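Local structure of protein STN1 (Saccharomyces cerevisiae, 3KEY) at residues I22-L27 / E85-L90; S39-L44 / S58-A63; W157-D162 / I174-E179. The protein regulates telomere length and protects chromosome ends, restraining telomerase loading through its interaction with Cdc13, this C-terminal part holding two winged helix-turn-helix regions. All blocks are in the same frame, centred on the assembly; numbering follows the deposited sequence.

Interaction 1 (I22-L27 / E85-L90); sequences ISNSDL and ETFDLL
In the first winged helix-turn-helix region of Stn1, Ile-22 and Ser-23 pair with Phe-87 and Thr-86, the short first strand running antiparallel to the returning strand of the wing. This 1-3-2 strand order is the classic winged-helix arrangement. Ile-22 and Phe-87 form the hydrogen-bonded pair: Phe-87 N gives a nearly straight bond to Ile-22 O at 2.8 Å, and Ile-22 N reaches Phe-87 O at 3.1 Å. Ser-23 and Thr-86 make the non-hydrogen-bonded pair beside it. One step further on, Asn-24 N donates to Glu-85 O at 2.9 Å. Glu-85, whose carbonyl takes this last bond, and Thr-86 form a G1 beta bulge facing Asp-81.

The strand turns at once into a helix. Ser-23 caps it, its OG accepting from Asp-26 N at 3.2 Å. At the other end of the contact Ile-22 CG2 touches Leu-89 CD1 at 4.0 Å, and Leu-89 continues this apolar patch onto Leu-14 and Leu-17. Phe-87 lies against Val-72 of helix 56-73, which ties the pairing to the helical core. With CG anti to the backbone N (chi1 -164°), the Asn-24 amide is carried to the rim of the Phe-87 ring, its plane turned 53° from that of the ring. There Asn-24 OD1 meets Phe-87 CE1 edge-on at 3.3 Å, with CZ next nearest to it.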
ATOM      1  N   ILE A  22       6.395   2.309  14.564  1.00 38.47           N
ATOM      2  CA  ILE A  22       5.282   2.215  15.495  1.00 37.55           C
ATOM      3  C   ILE A  22       5.131   0.776  15.979  1.00 37.95           C
ATOM      4  O   ILE A  22       5.311  -0.178  15.216  1.00 36.94           O
ATOM      5  CB  ILE A  22       3.953   2.695  14.863  1.00 38.03           C
ATOM      6  CG1 ILE A  22       2.845   2.682  15.922  1.00 36.99           C
ATOM      7  CG2 ILE A  22       3.569   1.801  13.688  1.00 35.08           C
ATOM      8  CD1 ILE A  22       1.560   3.363  15.478  1.00 36.86           C
ATOM      9  N   SER A  23       4.816   0.619  17.258  1.00 37.73           N
ATOM     10  CA  SER A  23       4.648  -0.710  17.815  1.00 37.46           C
ATOM     11  C   SER A  23       3.268  -1.246  17.470  1.00 37.46           C
ATOM     12  O   SER A  23       2.333  -0.483  17.223  1.00 36.15           O
ATOM     13  CB  SER A  23       4.816  -0.684  19.337  1.00 36.95           C
ATOM     14  OG  SER A  23       3.755   0.039  19.942  1.00 41.99           O
ATOM     15  N   ASN A  24       3.168  -2.569  17.462  1.00 36.80           N
ATOM     16  CA  ASN A  24       1.940  -3.282  17.166  1.00 38.55           C
ATOM     17  C   ASN A  24       0.804  -2.804  18.087  1.00 39.92           C
ATOM     18  O   ASN A  24      -0.326  -2.601  17.636  1.00 37.51           O
ATOM     19  CB  ASN A  24       2.200  -4.777  17.365  1.00 41.83           C
ATOM     20  CG  ASN A  24       1.142  -5.655  16.740  1.00 44.30           C
ATOM     21  OD1 ASN A  24       0.961  -5.668  15.521  1.00 46.40           O
ATOM     22  ND2 ASN A  24       0.446  -6.414  17.575  1.00 44.88           N
ATOM     23  N   SER A  25       1.109  -2.612  19.371  1.00 40.05           N
ATOM     24  CA  SER A  25       0.094  -2.176  20.329  1.00 42.38           C
ATOM     25  C   SER A  25      -0.349  -0.730  20.131  1.00 40.78           C
ATOM     26  O   SER A  25      -1.531  -0.417  20.287  1.00 41.02           O
ATOM     27  CB  SER A  25       0.580  -2.390  21.775  1.00 45.51           C
ATOM     28  OG  SER A  25       1.728  -1.617  22.067  1.00 49.33           O
ATOM     29  N   ASP A  26       0.580   0.157  19.789  1.00 40.82           N
ATOM     30  CA  ASP A  26       0.202   1.547  19.561  1.00 39.68           C
ATOM     31  C   ASP A  26      -0.620   1.670  18.290  1.00 39.76           C
ATOM     32  O   ASP A  26      -1.549   2.476  18.218  1.00 40.16           O
ATOM     33  CB  ASP A  26       1.431   2.449  19.455  1.00 40.05           C
ATOM     34  CG  ASP A  26       2.085   2.705  20.804  1.00 42.39           C
ATOM     35  OD1 ASP A  26       1.438   2.447  21.841  1.00 43.35           O
ATOM     36  OD2 ASP A  26       3.238   3.179  20.831  1.00 43.35           O
ATOM     37  N   LEU A  27      -0.281   0.865  17.288  1.00 39.06           N
ATOM     38  CA  LEU A  27      -0.990   0.900  16.016  1.00 40.23           C
ATOM     39  C   LEU A  27      -2.442   0.452  16.180  1.00 41.23           C
ATOM     40  O   LEU A  27      -3.364   1.078  15.653  1.00 38.91           O
ATOM     41  CB  LEU A  27      -0.285   0.000  14.994  1.00 38.76           C
ATOM     42  CG  LEU A  27      -0.926  -0.077  13.602  1.00 38.06           C
ATOM     43  CD1 LEU A  27      -0.953   1.306  12.976  1.00 39.21           C
ATOM     44  CD2 LEU A  27      -0.144  -1.054  12.723  1.00 36.14           C
ATOM     45  N   GLU A  85       7.865  -6.108  18.719  1.00 38.16           N
ATOM     46  CA  GLU A  85       6.853  -6.048  17.664  1.00 39.01           C
ATOM     47  C   GLU A  85       6.710  -4.607  17.169  1.00 38.57           C
ATOM     48  O   GLU A  85       5.615  -4.040  17.157  1.00 38.29           O
ATOM     49  CB  GLU A  85       5.498  -6.555  18.178  1.00 42.30           C
ATOM     50  CG  GLU A  85       5.480  -8.019  18.628  1.00 48.78           C
ATOM     51  CD  GLU A  85       5.678  -9.003  17.479  1.00 53.80           C
ATOM     52  OE1 GLU A  85       5.610 -10.230  17.725  1.00 57.21           O
ATOM     53  OE2 GLU A  85       5.899  -8.557  16.331  1.00 55.84           O
ATOM     54  N   THR A  86       7.832  -4.014  16.773  1.00 36.89           N
ATOM     55  CA  THR A  86       7.831  -2.650  16.265  1.00 36.20           C
ATOM     56  C   THR A  86       8.010  -2.690  14.755  1.00 34.62           C
ATOM     57  O   THR A  86       8.901  -3.371  14.237  1.00 34.32           O
ATOM     58  CB  THR A  86       8.962  -1.819  16.899  1.00 35.70           C
ATOM     59  OG1 THR A  86       8.794  -1.812  18.318  1.00 38.11           O
ATOM     60  CG2 THR A  86       8.930  -0.387  16.390  1.00 36.48           C
ATOM     61  N   PHE A  87       7.153  -1.961  14.047  1.00 35.02           N
ATOM     62  CA  PHE A  87       7.219  -1.933  12.589  1.00 34.80           C
ATOM     63  C   PHE A  87       7.975  -0.729  12.066  1.00 34.91           C
ATOM     64  O   PHE A  87       7.899   0.364  12.622  1.00 34.40           O
ATOM     65  CB  PHE A  87       5.808  -1.943  11.981  1.00 34.18           C
ATOM     66  CG  PHE A  87       4.999  -3.140  12.368  1.00 35.53           C
ATOM     67  CD1 PHE A  87       4.085  -3.070  13.416  1.00 36.80           C
ATOM     68  CD2 PHE A  87       5.184  -4.355  11.716  1.00 36.64           C
ATOM     69  CE1 PHE A  87       3.369  -4.191  13.811  1.00 38.11           C
ATOM     70  CE2 PHE A  87       4.472  -5.487  12.105  1.00 37.68           C
ATOM     71  CZ  PHE A  87       3.562  -5.406  13.155  1.00 38.19           C
ATOM     72  N   ASP A  88       8.715  -0.957  10.990  1.00 36.22           N
ATOM     73  CA  ASP A  88       9.489   0.082  10.328  1.00 37.25           C
ATOM     74  C   ASP A  88       8.567   0.627   9.236  1.00 37.40           C
ATOM     75  O   ASP A  88       8.098  -0.130   8.385  1.00 37.50           O
ATOM     76  CB  ASP A  88      10.742  -0.542   9.702  1.00 38.09           C
ATOM     77  CG  ASP A  88      11.647   0.479   9.043  1.00 39.37           C
ATOM     78  OD1 ASP A  88      11.374   1.695   9.135  1.00 38.02           O
ATOM     79  OD2 ASP A  88      12.648   0.056   8.432  1.00 43.91           O
ATOM     80  N   LEU A  89       8.299   1.928   9.264  1.00 37.16           N
ATOM     81  CA  LEU A  89       7.421   2.525   8.271  1.00 38.51           C
ATOM     82  C   LEU A  89       8.193   3.193   7.120  1.00 40.72           C
ATOM     83  O   LEU A  89       7.598   3.622   6.120  1.00 37.61           O
ATOM     84  CB  LEU A  89       6.503   3.543   8.953  1.00 38.50           C
ATOM     85  CG  LEU A  89       5.663   3.021  10.124  1.00 37.61           C
ATOM     86  CD1 LEU A  89       4.776   4.146  10.654  1.00 38.25           C
ATOM     87  CD2 LEU A  89       4.815   1.838   9.677  1.00 36.53           C
ATOM     88  N   LEU A  90       9.515   3.261   7.252  1.00 40.70           N
ATOM     89  CA  LEU A  90      10.346   3.895   6.226  1.00 43.08           C
ATOM     90  C   LEU A  90      10.263   3.244   4.847  1.00 42.98           C
ATOM     91  O   LEU A  90      10.321   3.933   3.829  1.00 44.06           O
ATOM     92  CB  LEU A  90      11.804   3.949   6.679  1.00 45.27           C
ATOM     93  CG  LEU A  90      12.091   4.909   7.835  1.00 48.25           C
ATOM     94  CD1 LEU A  90      13.594   4.924   8.127  1.00 49.85           C
ATOM     95  CD2 LEU A  90      11.607   6.304   7.472  1.00 49.61           C
TER

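Interaction 2 (S39-L44 / S58-A63); sequences SLASFL and SLEKEA
With CG anti to its carbonyl carbon (chi1 -64°) and the chain extended through chi2, Leu-44 pushes CD1 onto helix 56-73 between Leu-59 and Ala-63, one helical turn apart. Leu-44 CD1 lies 3.5 Å from Leu-59 O and 3.8 Å from Ala-63 CB, while the CG of Glu-62 flanks it. Leu-59 answers from its own helix, its CD2 resting 4.1 Å from Leu-44 CB.

The helices 31-47 and 56-73 approach here to 8.2 Å between their local axes and cross steeply, at 112°. Such close passage depends on small residues at the crossing. Ala-41 CB sits directly against Glu-60 CG, 3.6 Å away, and Ala-63 CB is met by Leu-40 CD1 at 3.7 Å. By their order in the chain the two helices probably correspond to the helix-turn-helix pair of the first winged-helix region.

Glu-60 thus plays two parts. Its aliphatic CG completes the apolar seam with Ala-41, whereas its carboxylate belongs to a separate polar group: OE2 forms a salt bridge with Arg-34 and a hydrogen bond with Thr-38 of helix 31-47. Between the two segments themselves there is no hydrogen bond. Their hold on one another therefore rests on the fit of methyls and methylenes, and any selectivity here probably rests on shape, with alanines admitting the neighbouring backbone and leucines packing beside them.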
ATOM      1  N   SER A  39     -14.376  -3.888  10.695  1.00 39.64           N
ATOM      2  CA  SER A  39     -15.013  -4.239   9.431  1.00 40.62           C
ATOM      3  C   SER A  39     -14.544  -5.616   8.942  1.00 41.00           C
ATOM      4  O   SER A  39     -15.359  -6.458   8.544  1.00 39.65           O
ATOM      5  CB  SER A  39     -14.707  -3.168   8.374  1.00 42.91           C
ATOM      6  OG  SER A  39     -15.247  -3.525   7.112  1.00 47.19           O
ATOM      7  N   LEU A  40     -13.233  -5.851   8.988  1.00 39.77           N
ATOM      8  CA  LEU A  40     -12.668  -7.129   8.551  1.00 39.01           C
ATOM      9  C   LEU A  40     -13.103  -8.257   9.492  1.00 37.89           C
ATOM     10  O   LEU A  40     -13.328  -9.392   9.064  1.00 36.56           O
ATOM     11  CB  LEU A  40     -11.131  -7.056   8.537  1.00 39.54           C
ATOM     12  CG  LEU A  40     -10.338  -7.890   7.520  1.00 43.06           C
ATOM     13  CD1 LEU A  40      -8.871  -7.951   7.953  1.00 42.46           C
ATOM     14  CD2 LEU A  40     -10.895  -9.286   7.409  1.00 42.24           C
ATOM     15  N   ALA A  41     -13.203  -7.941  10.777  1.00 36.64           N
ATOM     16  CA  ALA A  41     -13.595  -8.939  11.764  1.00 37.71           C
ATOM     17  C   ALA A  41     -15.003  -9.461  11.485  1.00 37.72           C
ATOM     18  O   ALA A  41     -15.275 -10.659  11.665  1.00 35.24           O
ATOM     19  CB  ALA A  41     -13.511  -8.352  13.177  1.00 36.44           C
ATOM     20  N   SER A  42     -15.895  -8.577  11.040  1.00 36.95           N
ATOM     21  CA  SER A  42     -17.261  -9.008  10.755  1.00 38.36           C
ATOM     22  C   SER A  42     -17.229  -9.981   9.577  1.00 37.48           C
ATOM     23  O   SER A  42     -18.058 -10.881   9.487  1.00 37.05           O
ATOM     24  CB  SER A  42     -18.176  -7.813  10.463  1.00 36.67           C
ATOM     25  OG  SER A  42     -18.120  -7.428   9.107  1.00 43.23           O
ATOM     26  N   PHE A  43     -16.260  -9.811   8.678  1.00 37.66           N
ATOM     27  CA  PHE A  43     -16.131 -10.730   7.556  1.00 37.28           C
ATOM     28  C   PHE A  43     -15.627 -12.073   8.087  1.00 39.12           C
ATOM     29  O   PHE A  43     -16.121 -13.132   7.687  1.00 40.07           O
ATOM     30  CB  PHE A  43     -15.156 -10.190   6.502  1.00 38.56           C
ATOM     31  CG  PHE A  43     -14.807 -11.194   5.423  1.00 39.34           C
ATOM     32  CD1 PHE A  43     -13.578 -11.857   5.437  1.00 40.30           C
ATOM     33  CD2 PHE A  43     -15.718 -11.500   4.416  1.00 39.74           C
ATOM     34  CE1 PHE A  43     -13.264 -12.814   4.462  1.00 39.46           C
ATOM     35  CE2 PHE A  43     -15.417 -12.454   3.436  1.00 40.71           C
ATOM     36  CZ  PHE A  43     -14.186 -13.113   3.461  1.00 40.83           C
ATOM     37  N   LEU A  44     -14.654 -12.034   8.998  1.00 38.27           N
ATOM     38  CA  LEU A  44     -14.108 -13.269   9.564  1.00 39.28           C
ATOM     39  C   LEU A  44     -15.175 -14.042  10.346  1.00 37.76           C
ATOM     40  O   LEU A  44     -15.183 -15.275  10.345  1.00 37.62           O
ATOM     41  CB  LEU A  44     -12.898 -12.975  10.474  1.00 39.61           C
ATOM     42  CG  LEU A  44     -11.648 -12.372   9.813  1.00 42.10           C
ATOM     43  CD1 LEU A  44     -10.530 -12.268  10.844  1.00 42.51           C
ATOM     44  CD2 LEU A  44     -11.204 -13.239   8.637  1.00 42.30           C
ATOM     45  N   SER A  58     -11.598 -11.710  19.636  1.00 44.87           N
ATOM     46  CA  SER A  58     -10.614 -12.642  19.129  1.00 45.18           C
ATOM     47  C   SER A  58     -10.543 -12.498  17.602  1.00 44.74           C
ATOM     48  O   SER A  58      -9.460 -12.521  17.011  1.00 41.75           O
ATOM     49  CB  SER A  58     -11.015 -14.063  19.517  1.00 46.90           C
ATOM     50  OG  SER A  58      -9.875 -14.893  19.631  1.00 51.87           O
ATOM     51  N   LEU A  59     -11.705 -12.339  16.971  1.00 41.78           N
ATOM     52  CA  LEU A  59     -11.762 -12.186  15.523  1.00 40.96           C
ATOM     53  C   LEU A  59     -11.087 -10.893  15.072  1.00 39.19           C
ATOM     54  O   LEU A  59     -10.466 -10.859  14.008  1.00 38.22           O
ATOM     55  CB  LEU A  59     -13.220 -12.223  15.042  1.00 40.93           C
ATOM     56  CG  LEU A  59     -13.905 -13.585  15.216  1.00 42.32           C
ATOM     57  CD1 LEU A  59     -15.404 -13.479  14.930  1.00 43.27           C
ATOM     58  CD2 LEU A  59     -13.248 -14.585  14.279  1.00 43.09           C
ATOM     59  N   GLU A  60     -11.211  -9.835  15.877  1.00 38.22           N
ATOM     60  CA  GLU A  60     -10.595  -8.543  15.565  1.00 39.08           C
ATOM     61  C   GLU A  60      -9.067  -8.625  15.635  1.00 39.82           C
ATOM     62  O   GLU A  60      -8.359  -8.089  14.775  1.00 38.29           O
ATOM     63  CB  GLU A  60     -11.080  -7.458  16.536  1.00 41.14           C
ATOM     64  CG  GLU A  60     -12.542  -7.054  16.368  1.00 43.75           C
ATOM     65  CD  GLU A  60     -12.958  -5.977  17.350  1.00 46.08           C
ATOM     66  OE1 GLU A  60     -12.740  -6.170  18.563  1.00 49.23           O
ATOM     67  OE2 GLU A  60     -13.503  -4.937  16.918  1.00 48.06           O
ATOM     68  N   LYS A  61      -8.557  -9.289  16.666  1.00 39.81           N
ATOM     69  CA  LYS A  61      -7.118  -9.432  16.810  1.00 40.05           C
ATOM     70  C   LYS A  61      -6.564 -10.280  15.667  1.00 40.12           C
ATOM     71  O   LYS A  61      -5.455 -10.043  15.195  1.00 39.29           O
ATOM     72  CB  LYS A  61      -6.791 -10.025  18.179  1.00 41.52           C
ATOM     73  CG  LYS A  61      -7.038  -9.008  19.286  1.00 44.87           C
ATOM     74  CD  LYS A  61      -6.875  -9.570  20.680  1.00 49.04           C
ATOM     75  CE  LYS A  61      -7.075  -8.459  21.712  1.00 51.45           C
ATOM     76  NZ  LYS A  61      -6.943  -8.961  23.110  1.00 55.26           N
ATOM     77  N   GLU A  62      -7.352 -11.245  15.200  1.00 39.83           N
ATOM     78  CA  GLU A  62      -6.938 -12.088  14.083  1.00 40.46           C
ATOM     79  C   GLU A  62      -6.978 -11.273  12.778  1.00 40.43           C
ATOM     80  O   GLU A  62      -6.137 -11.457  11.889  1.00 38.14           O
ATOM     81  CB  GLU A  62      -7.858 -13.305  13.976  1.00 42.93           C
ATOM     82  CG  GLU A  62      -7.643 -14.151  12.736  1.00 49.20           C
ATOM     83  CD  GLU A  62      -8.490 -15.421  12.734  1.00 54.15           C
ATOM     84  OE1 GLU A  62      -8.555 -16.085  11.676  1.00 55.40           O
ATOM     85  OE2 GLU A  62      -9.082 -15.760  13.787  1.00 55.32           O
ATOM     86  N   ALA A  63      -7.950 -10.369  12.672  1.00 38.55           N
ATOM     87  CA  ALA A  63      -8.081  -9.530  11.483  1.00 39.30           C
ATOM     88  C   ALA A  63      -6.894  -8.579  11.390  1.00 39.41           C
ATOM     89  O   ALA A  63      -6.314  -8.393  10.320  1.00 37.50           O
ATOM     90  CB  ALA A  63      -9.388  -8.725  11.533  1.00 37.84           C
TER

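Interaction 3 (W157-D162 / I174-E179); sequences WWIDLD and ILLHLE
Leu-175 N donates to Asp-160 O at 2.7 Å, the shortest of the four backbone bonds across this hairpin. Asp-160 N returns one to Leu-175 O that is almost straight, at 174°. Trp-158 and His-177 form the second hydrogen-bonded pair, with His-177 N reaching Trp-158 O at 2.8 Å. The strands are the antiparallel pair of the wing in the second winged helix-turn-helix region.

On one face Ile-159 and Leu-176 run alongside each other in the same direction, with CG1 and CD2 respectively 3.8 Å apart. Ile-159 CG2 also reaches Ile-174 CB. This face packs on helices 132-149 and 90-108. On the other face the Trp-158 side chain lies roughly perpendicular to that of His-177, Trp-158 CE3 being 3.8 Å from His-177 CB. The indole then runs on to Glu-179, whose OE1 stands at the ring edge near CH2 and bonds to Asn-156. A glycine in place of His-177 would probably leave the Trp-158 indole without the CB it rests near and freer to turn. Backbone bonds set the hairpin's register, while side chains add contacts on both faces: largely apolar toward the helices, with Trp-157 among the aliphatic residues, and mixed on the other.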
ATOM      1  N   TRP A 157      -5.309   6.553 -16.312  1.00 32.05           N
ATOM      2  CA  TRP A 157      -4.118   5.737 -16.084  1.00 31.16           C
ATOM      3  C   TRP A 157      -4.485   4.265 -15.933  1.00 30.94           C
ATOM      4  O   TRP A 157      -5.603   3.938 -15.553  1.00 27.97           O
ATOM      5  CB  TRP A 157      -3.362   6.187 -14.820  1.00 30.71           C
ATOM      6  CG  TRP A 157      -4.151   6.072 -13.543  1.00 30.58           C
ATOM      7  CD1 TRP A 157      -4.884   7.058 -12.939  1.00 31.36           C
ATOM      8  CD2 TRP A 157      -4.315   4.897 -12.734  1.00 31.25           C
ATOM      9  NE1 TRP A 157      -5.495   6.568 -11.808  1.00 32.12           N
ATOM     10  CE2 TRP A 157      -5.164   5.248 -11.658  1.00 32.23           C
ATOM     11  CE3 TRP A 157      -3.828   3.583 -12.817  1.00 32.12           C
ATOM     12  CZ2 TRP A 157      -5.542   4.324 -10.665  1.00 33.19           C
ATOM     13  CZ3 TRP A 157      -4.203   2.663 -11.834  1.00 31.29           C
ATOM     14  CH2 TRP A 157      -5.054   3.043 -10.770  1.00 33.15           C
ATOM     15  N   TRP A 158      -3.535   3.390 -16.245  1.00 30.44           N
ATOM     16  CA  TRP A 158      -3.720   1.947 -16.108  1.00 31.83           C
ATOM     17  C   TRP A 158      -2.361   1.356 -15.739  1.00 32.32           C
ATOM     18  O   TRP A 158      -1.316   1.922 -16.074  1.00 31.43           O
ATOM     19  CB  TRP A 158      -4.160   1.303 -17.430  1.00 33.06           C
ATOM     20  CG  TRP A 158      -5.446   1.812 -18.004  1.00 36.31           C
ATOM     21  CD1 TRP A 158      -6.680   1.226 -17.911  1.00 36.98           C
ATOM     22  CD2 TRP A 158      -5.617   2.990 -18.800  1.00 35.83           C
ATOM     23  NE1 TRP A 158      -7.610   1.966 -18.611  1.00 37.44           N
ATOM     24  CE2 TRP A 158      -6.984   3.055 -19.166  1.00 38.02           C
ATOM     25  CE3 TRP A 158      -4.748   4.000 -19.241  1.00 37.01           C
ATOM     26  CZ2 TRP A 158      -7.503   4.088 -19.957  1.00 37.92           C
ATOM     27  CZ3 TRP A 158      -5.264   5.031 -20.031  1.00 40.32           C
ATOM     28  CH2 TRP A 158      -6.634   5.064 -20.380  1.00 41.10           C
ATOM     29  N   ILE A 159      -2.381   0.221 -15.053  1.00 32.36           N
ATOM     30  CA  ILE A 159      -1.154  -0.464 -14.698  1.00 33.26           C
ATOM     31  C   ILE A 159      -1.260  -1.908 -15.178  1.00 34.40           C
ATOM     32  O   ILE A 159      -2.207  -2.612 -14.821  1.00 33.03           O
ATOM     33  CB  ILE A 159      -0.906  -0.458 -13.173  1.00 33.34           C
ATOM     34  CG1 ILE A 159      -0.715   0.980 -12.683  1.00 31.59           C
ATOM     35  CG2 ILE A 159       0.325  -1.317 -12.840  1.00 32.34           C
ATOM     36  CD1 ILE A 159      -0.412   1.079 -11.187  1.00 32.57           C
ATOM     37  N   ASP A 160      -0.305  -2.330 -16.006  1.00 35.33           N
ATOM     38  CA  ASP A 160      -0.255  -3.702 -16.516  1.00 37.56           C
ATOM     39  C   ASP A 160       0.897  -4.449 -15.859  1.00 40.24           C
ATOM     40  O   ASP A 160       1.854  -3.837 -15.384  1.00 36.12           O
ATOM     41  CB  ASP A 160      -0.011  -3.733 -18.028  1.00 35.62           C
ATOM     42  CG  ASP A 160      -1.257  -3.443 -18.832  1.00 37.23           C
ATOM     43  OD1 ASP A 160      -2.355  -3.410 -18.248  1.00 35.58           O
ATOM     44  OD2 ASP A 160      -1.134  -3.260 -20.058  1.00 39.40           O
ATOM     45  N   LEU A 161       0.811  -5.774 -15.838  1.00 44.58           N
ATOM     46  CA  LEU A 161       1.889  -6.578 -15.281  1.00 50.08           C
ATOM     47  C   LEU A 161       2.761  -7.013 -16.452  1.00 53.98           C
ATOM     48  O   LEU A 161       2.243  -7.421 -17.495  1.00 54.10           O
ATOM     49  CB  LEU A 161       1.345  -7.811 -14.559  1.00 48.93           C
ATOM     50  CG  LEU A 161       0.572  -7.588 -13.260  1.00 50.01           C
ATOM     51  CD1 LEU A 161       0.287  -8.939 -12.614  1.00 49.76           C
ATOM     52  CD2 LEU A 161       1.377  -6.716 -12.313  1.00 48.96           C
ATOM     53  N   ASP A 162       4.077  -6.917 -16.289  1.00 58.00           N
ATOM     54  CA  ASP A 162       4.994  -7.305 -17.353  1.00 62.20           C
ATOM     55  C   ASP A 162       5.577  -8.692 -17.122  1.00 63.33           C
ATOM     56  O   ASP A 162       6.425  -9.150 -17.888  1.00 64.74           O
ATOM     57  CB  ASP A 162       6.125  -6.280 -17.484  1.00 65.17           C
ATOM     58  CG  ASP A 162       5.615  -4.893 -17.808  1.00 70.02           C
ATOM     59  OD1 ASP A 162       4.474  -4.774 -18.299  1.00 20.11           O
ATOM     60  OD2 ASP A 162       6.361  -3.914 -17.577  1.00 20.11           O
ATOM     61  N   ILE A 174       6.209  -3.749 -13.694  1.00 39.78           N
ATOM     62  CA  ILE A 174       4.884  -3.301 -14.078  1.00 38.61           C
ATOM     63  C   ILE A 174       5.012  -2.324 -15.243  1.00 38.25           C
ATOM     64  O   ILE A 174       6.096  -1.793 -15.514  1.00 35.81           O
ATOM     65  CB  ILE A 174       4.146  -2.616 -12.890  1.00 37.75           C
ATOM     66  CG1 ILE A 174       4.878  -1.346 -12.459  1.00 38.64           C
ATOM     67  CG2 ILE A 174       4.065  -3.583 -11.707  1.00 39.55           C
ATOM     68  CD1 ILE A 174       4.168  -0.594 -11.335  1.00 37.52           C
ATOM     69  N   LEU A 175       3.906  -2.102 -15.936  1.00 35.89           N
ATOM     70  CA  LEU A 175       3.890  -1.205 -17.074  1.00 36.80           C
ATOM     71  C   LEU A 175       2.850  -0.128 -16.798  1.00 37.27           C
ATOM     72  O   LEU A 175       1.659  -0.420 -16.636  1.00 39.01           O
ATOM     73  CB  LEU A 175       3.544  -2.000 -18.342  1.00 39.19           C
ATOM     74  CG  LEU A 175       3.672  -1.329 -19.712  1.00 43.28           C
ATOM     75  CD1 LEU A 175       5.143  -1.052 -19.997  1.00 41.97           C
ATOM     76  CD2 LEU A 175       3.077  -2.234 -20.802  1.00 40.06           C
ATOM     77  N   LEU A 176       3.306   1.117 -16.716  1.00 35.57           N
ATOM     78  CA  LEU A 176       2.413   2.239 -16.456  1.00 34.70           C
ATOM     79  C   LEU A 176       1.890   2.854 -17.754  1.00 34.97           C
ATOM     80  O   LEU A 176       2.661   3.164 -18.663  1.00 36.34           O
ATOM     81  CB  LEU A 176       3.140   3.317 -15.647  1.00 33.29           C
ATOM     82  CG  LEU A 176       3.827   2.880 -14.346  1.00 36.11           C
ATOM     83  CD1 LEU A 176       4.648   4.044 -13.815  1.00 33.15           C
ATOM     84  CD2 LEU A 176       2.792   2.431 -13.304  1.00 34.57           C
ATOM     85  N   HIS A 177       0.577   3.020 -17.838  1.00 34.25           N
ATOM     86  CA  HIS A 177      -0.044   3.643 -19.007  1.00 33.55           C
ATOM     87  C   HIS A 177      -0.635   4.957 -18.540  1.00 33.11           C
ATOM     88  O   HIS A 177      -1.392   4.989 -17.568  1.00 32.81           O
ATOM     89  CB  HIS A 177      -1.171   2.776 -19.581  1.00 33.03           C
ATOM     90  CG  HIS A 177      -0.702   1.485 -20.170  1.00 35.49           C
ATOM     91  ND1 HIS A 177      -0.653   0.308 -19.448  1.00 36.03           N
ATOM     92  CD2 HIS A 177      -0.233   1.190 -21.405  1.00 33.74           C
ATOM     93  CE1 HIS A 177      -0.175  -0.655 -20.215  1.00 35.38           C
ATOM     94  NE2 HIS A 177       0.087  -0.148 -21.407  1.00 38.11           N
ATOM     95  N   LEU A 178      -0.288   6.042 -19.221  1.00 33.50           N
ATOM     96  CA  LEU A 178      -0.799   7.356 -18.853  1.00 34.38           C
ATOM     97  C   LEU A 178      -1.453   8.022 -20.063  1.00 33.66           C
ATOM     98  O   LEU A 178      -0.916   7.990 -21.171  1.00 33.52           O
ATOM     99  CB  LEU A 178       0.341   8.245 -18.327  1.00 34.14           C
ATOM    100  CG  LEU A 178       1.184   7.675 -17.180  1.00 34.88           C
ATOM    101  CD1 LEU A 178       2.361   8.621 -16.865  1.00 34.59           C
ATOM    102  CD2 LEU A 178       0.302   7.467 -15.952  1.00 30.99           C
ATOM    103  N   GLU A 179      -2.630   8.595 -19.847  1.00 34.03           N
ATOM    104  CA  GLU A 179      -3.335   9.302 -20.908  1.00 36.30           C
ATOM    105  C   GLU A 179      -3.439  10.746 -20.414  1.00 34.84           C
ATOM    106  O   GLU A 179      -3.834  10.994 -19.272  1.00 34.75           O
ATOM    107  CB  GLU A 179      -4.728   8.710 -21.136  1.00 36.27           C
ATOM    108  CG  GLU A 179      -5.572   9.521 -22.115  1.00 42.93           C
ATOM    109  CD  GLU A 179      -6.932   8.891 -22.404  1.00 45.01           C
ATOM    110  OE1 GLU A 179      -7.558   8.351 -21.468  1.00 45.58           O
ATOM    111  OE2 GLU A 179      -7.377   8.954 -23.569  1.00 48.51           O
TER

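In the fold
From the N terminus, helix 6-16 leads into segment 22-27, which waits for its partner until segment 85-90; interaction 1 thus closes a long loop around most of the first winged-helix region. Interaction 2 is nested inside that loop, joining helices 31-47 and 56-73 soon after the first strand, its centre 20 Å from that of interaction 1. The chain enters the second region at the end of interaction 1 and continues through helix 90-108 to interaction 3, which closes a short hairpin in series with the others; none cross. Interaction 3 lies across the chain's centre from both, its nearest atoms about 17 Å from interaction 1. Interaction 2 belongs to the first region and interaction 3 to the second, while interaction 1 lies at the boundary.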